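Local coordinates for fumarylacetoacetate hydrolase (Burkholderia xenovorans, PDB 5TI1), which probably hydrolyses fumarylacetoacetate to fumarate and acetoacetate, the last step of phenylalanine and tyrosine breakdown, with a magnesium ion bound, at residues H143-I148 with T284-W289. Numbering follows the deposited sequence.
Sequences HLPVQI and TTISPW. With NA (sodium ion), chain L.
His143 meets Pro288 through its backbone: its carbonyl O comes to 4.3 Å from Pro288 CB, and one water, 2.6 Å from His143 O and 2.7 Å from Pro288 O, bridges the two segments. No direct hydrogen bond links them. The imidazole turns away, where NE2 is hydrogen-bonded to Ser48 OG. Leu144 also leaves its backbone pointing away from 284-289, yet with CG anti to the backbone N (chi1 -160°) its branched end bends back, and CD1 lies 3.6 Å from Ile286 CD1, the two side chains crossing at about a right angle. Isoleucine suits this buried place because it is apolar and its longer arm, CG1 to CD1, reaches the loop; chi1 of 61° directs that arm, and chi2 of 173° keeps it extended. Pro145 points its CB toward 284-289. Pro145 CD lies 4.0 Å from Ile286 CD1, while Pro145 CB touches Pro288 O at 3.4 Å, with CG close by. A proline fits here, being compact and having no N-H to satisfy. Ser287 O, buried beside the ring, has no polar partner in the model. Val146 turns to Asn95 and Ile98 of helix 95-99, and Ile148 packs on Val193. The contact thus lays the loop between strand 140-143, at the edge of the five-stranded antiparallel sheet, and strand 151-154 of the seven-stranded mixed sheet over strand 284-292 of that mixed sheet; this strand carries sodium ligand Thr284 at its start and runs between strands 252-263 and 193-195, whose Val256, Leu258 and Val193 pack around Ile286.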
ATOM      1  N   HIS B 143      19.569  -7.778   1.679  1.00 30.10           N
ATOM      2  CA  HIS B 143      18.233  -7.798   1.108  1.00 28.05           C
ATOM      3  C   HIS B 143      17.378  -6.731   1.774  1.00 24.72           C
ATOM      4  O   HIS B 143      17.748  -6.164   2.802  1.00 25.29           O
ATOM      5  CB  HIS B 143      17.598  -9.183   1.267  1.00 28.37           C
ATOM      6  CG  HIS B 143      18.541 -10.307   0.988  1.00 33.59           C
ATOM      7  ND1 HIS B 143      18.851 -10.717  -0.292  1.00 32.08           N
ATOM      8  CD2 HIS B 143      19.262 -11.096   1.823  1.00 30.12           C
ATOM      9  CE1 HIS B 143      19.715 -11.713  -0.233  1.00 31.10           C
ATOM     10  NE2 HIS B 143      19.984 -11.960   1.036  1.00 33.94           N
ATOM     11  N   LEU B 144      16.237  -6.449   1.152  1.00 24.03           N
ATOM     12  CA  LEU B 144      15.245  -5.544   1.716  1.00 23.68           C
ATOM     13  C   LEU B 144      15.061  -5.881   3.192  1.00 24.08           C
ATOM     14  O   LEU B 144      14.833  -7.043   3.538  1.00 33.46           O
ATOM     15  CB  LEU B 144      13.925  -5.660   0.952  1.00 28.30           C
ATOM     16  CG  LEU B 144      12.985  -4.472   1.124  1.00 32.50           C
ATOM     17  CD1 LEU B 144      13.594  -3.240   0.449  1.00 26.46           C
ATOM     18  CD2 LEU B 144      11.575  -4.782   0.592  1.00 29.59           C
ATOM     19  N   PRO B 145      15.233  -4.920   4.101  1.00 24.36           N
ATOM     20  CA  PRO B 145      15.312  -5.287   5.517  1.00 24.98           C
ATOM     21  C   PRO B 145      13.972  -5.633   6.143  1.00 26.78           C
ATOM     22  O   PRO B 145      13.952  -6.319   7.176  1.00 28.84           O
ATOM     23  CB  PRO B 145      15.920  -4.039   6.168  1.00 26.06           C
ATOM     24  CG  PRO B 145      15.524  -2.934   5.294  1.00 24.90           C
ATOM     25  CD  PRO B 145      15.623  -3.514   3.891  1.00 24.40           C
ATOM     26  N   VAL B 146      12.858  -5.195   5.564  1.00 24.02           N
ATOM     27  CA  VAL B 146      11.540  -5.463   6.132  1.00 23.83           C
ATOM     28  C   VAL B 146      10.583  -5.833   5.016  1.00 23.23           C
ATOM     29  O   VAL B 146      10.767  -5.437   3.862  1.00 29.25           O
ATOM     30  CB  VAL B 146      10.983  -4.254   6.927  1.00 25.80           C
ATOM     31  CG1 VAL B 146      11.709  -4.093   8.241  1.00 24.65           C
ATOM     32  CG2 VAL B 146      11.078  -2.973   6.091  1.00 26.11           C
ATOM     33  N   GLN B 147       9.567  -6.630   5.368  1.00 28.88           N
ATOM     34  CA  GLN B 147       8.395  -6.837   4.520  0.60 27.77           C
ATOM     35  C   GLN B 147       7.431  -5.695   4.802  1.00 26.55           C
ATOM     36  O   GLN B 147       6.855  -5.619   5.892  1.00 31.61           O
ATOM     37  CB  GLN B 147       7.734  -8.189   4.793  0.60 25.49           C
ATOM     38  CG  GLN B 147       6.575  -8.532   3.848  0.60 25.23           C
ATOM     39  CD  GLN B 147       5.231  -7.904   4.240  0.60 33.83           C
ATOM     40  OE1 GLN B 147       4.900  -7.781   5.422  0.60 31.38           O
ATOM     41  NE2 GLN B 147       4.449  -7.515   3.235  0.60 34.53           N
ATOM     42  N   ILE B 148       7.266  -4.803   3.830  1.00 22.22           N
ATOM     43  CA  ILE B 148       6.615  -3.513   4.046  1.00 27.26           C
ATOM     44  C   ILE B 148       5.113  -3.695   3.859  1.00 24.91           C
ATOM     45  O   ILE B 148       4.659  -3.883   2.713  1.00 22.44           O
ATOM     46  CB  ILE B 148       7.182  -2.449   3.098  1.00 23.51           C
ATOM     47  CG1 ILE B 148       8.696  -2.337   3.308  1.00 22.23           C
ATOM     48  CG2 ILE B 148       6.503  -1.106   3.295  1.00 22.06           C
ATOM     49  CD1 ILE B 148       9.415  -1.612   2.178  1.00 22.20           C
ATOM     50  N   THR B 284      10.991   2.405  -6.060  1.00 23.49           N
ATOM     51  CA  THR B 284      11.450   3.195  -4.933  1.00 21.79           C
ATOM     52  C   THR B 284      12.559   2.390  -4.280  1.00 26.67           C
ATOM     53  O   THR B 284      12.381   1.197  -4.032  1.00 22.80           O
ATOM     54  CB  THR B 284      10.309   3.483  -3.943  1.00 23.33           C
ATOM     55  OG1 THR B 284       9.273   4.232  -4.599  1.00 26.44           O
ATOM     56  CG2 THR B 284      10.828   4.278  -2.757  1.00 24.94           C
ATOM     57  N   THR B 285      13.714   3.014  -4.043  1.00 26.26           N
ATOM     58  CA  THR B 285      14.871   2.304  -3.512  1.00 26.83           C
ATOM     59  C   THR B 285      15.121   2.720  -2.065  1.00 23.62           C
ATOM     60  O   THR B 285      15.044   3.904  -1.729  1.00 28.22           O
ATOM     61  CB  THR B 285      16.122   2.565  -4.374  1.00 29.68           C
ATOM     62  OG1 THR B 285      15.861   2.182  -5.727  1.00 27.11           O
ATOM     63  CG2 THR B 285      17.314   1.763  -3.874  1.00 25.53           C
ATOM     64  N   ILE B 286      15.410   1.748  -1.198  1.00 25.11           N
ATOM     65  CA  ILE B 286      15.880   2.074   0.143  1.00 25.58           C
ATOM     66  C   ILE B 286      17.227   1.407   0.404  1.00 31.77           C
ATOM     67  O   ILE B 286      17.574   0.377  -0.187  1.00 27.73           O
ATOM     68  CB  ILE B 286      14.867   1.703   1.255  1.00 23.97           C
ATOM     69  CG1 ILE B 286      14.582   0.195   1.288  1.00 25.84           C
ATOM     70  CG2 ILE B 286      13.578   2.505   1.089  1.00 23.57           C
ATOM     71  CD1 ILE B 286      13.720  -0.227   2.500  1.00 28.40           C
ATOM     72  N   SER B 287      17.995   2.028   1.299  1.00 26.41           N
ATOM     73  CA  SER B 287      19.219   1.433   1.786  1.00 26.77           C
ATOM     74  C   SER B 287      18.897   0.198   2.629  1.00 34.21           C
ATOM     75  O   SER B 287      17.781   0.056   3.145  1.00 27.94           O
ATOM     76  CB  SER B 287      20.007   2.456   2.608  1.00 28.12           C
ATOM     77  OG  SER B 287      19.224   2.950   3.678  1.00 32.04           O
ATOM     78  N   PRO B 288      19.858  -0.719   2.783  1.00 35.73           N
ATOM     79  CA  PRO B 288      19.543  -1.997   3.440  1.00 32.71           C
ATOM     80  C   PRO B 288      19.647  -2.001   4.961  1.00 31.04           C
ATOM     81  O   PRO B 288      19.080  -2.900   5.589  1.00 28.37           O
ATOM     82  CB  PRO B 288      20.564  -2.962   2.817  1.00 26.82           C
ATOM     83  CG  PRO B 288      21.730  -2.089   2.471  1.00 31.35           C
ATOM     84  CD  PRO B 288      21.163  -0.753   2.090  1.00 30.29           C
ATOM     85  N   TRP B 289      20.347  -1.036   5.570  1.00 28.59           N
ATOM     86  CA  TRP B 289      20.597  -1.032   7.011  1.00 33.35           C
ATOM     87  C   TRP B 289      19.629  -0.092   7.735  1.00 35.26           C
ATOM     88  O   TRP B 289      19.616   1.119   7.480  1.00 29.85           O
ATOM     89  CB  TRP B 289      22.041  -0.622   7.318  1.00 34.72           C
ATOM     90  CG  TRP B 289      23.071  -1.613   6.853  1.00 38.32           C
ATOM     91  CD1 TRP B 289      23.978  -1.438   5.847  1.00 33.44           C
ATOM     92  CD2 TRP B 289      23.285  -2.937   7.363  1.00 34.48           C
ATOM     93  NE1 TRP B 289      24.747  -2.566   5.703  1.00 36.17           N
ATOM     94  CE2 TRP B 289      24.343  -3.504   6.616  1.00 33.66           C
ATOM     95  CE3 TRP B 289      22.686  -3.699   8.375  1.00 33.73           C
ATOM     96  CZ2 TRP B 289      24.823  -4.794   6.855  1.00 32.43           C
ATOM     97  CZ3 TRP B 289      23.156  -4.982   8.606  1.00 32.08           C
ATOM     98  CH2 TRP B 289      24.216  -5.515   7.850  1.00 37.59           C
TER
HETATM   99 NA    NA L 502       9.286   6.062  -6.819  0.78 22.53          NA
HETATM  100  O   HOH W   1      19.136  -5.514   4.887  1.00 25.95           O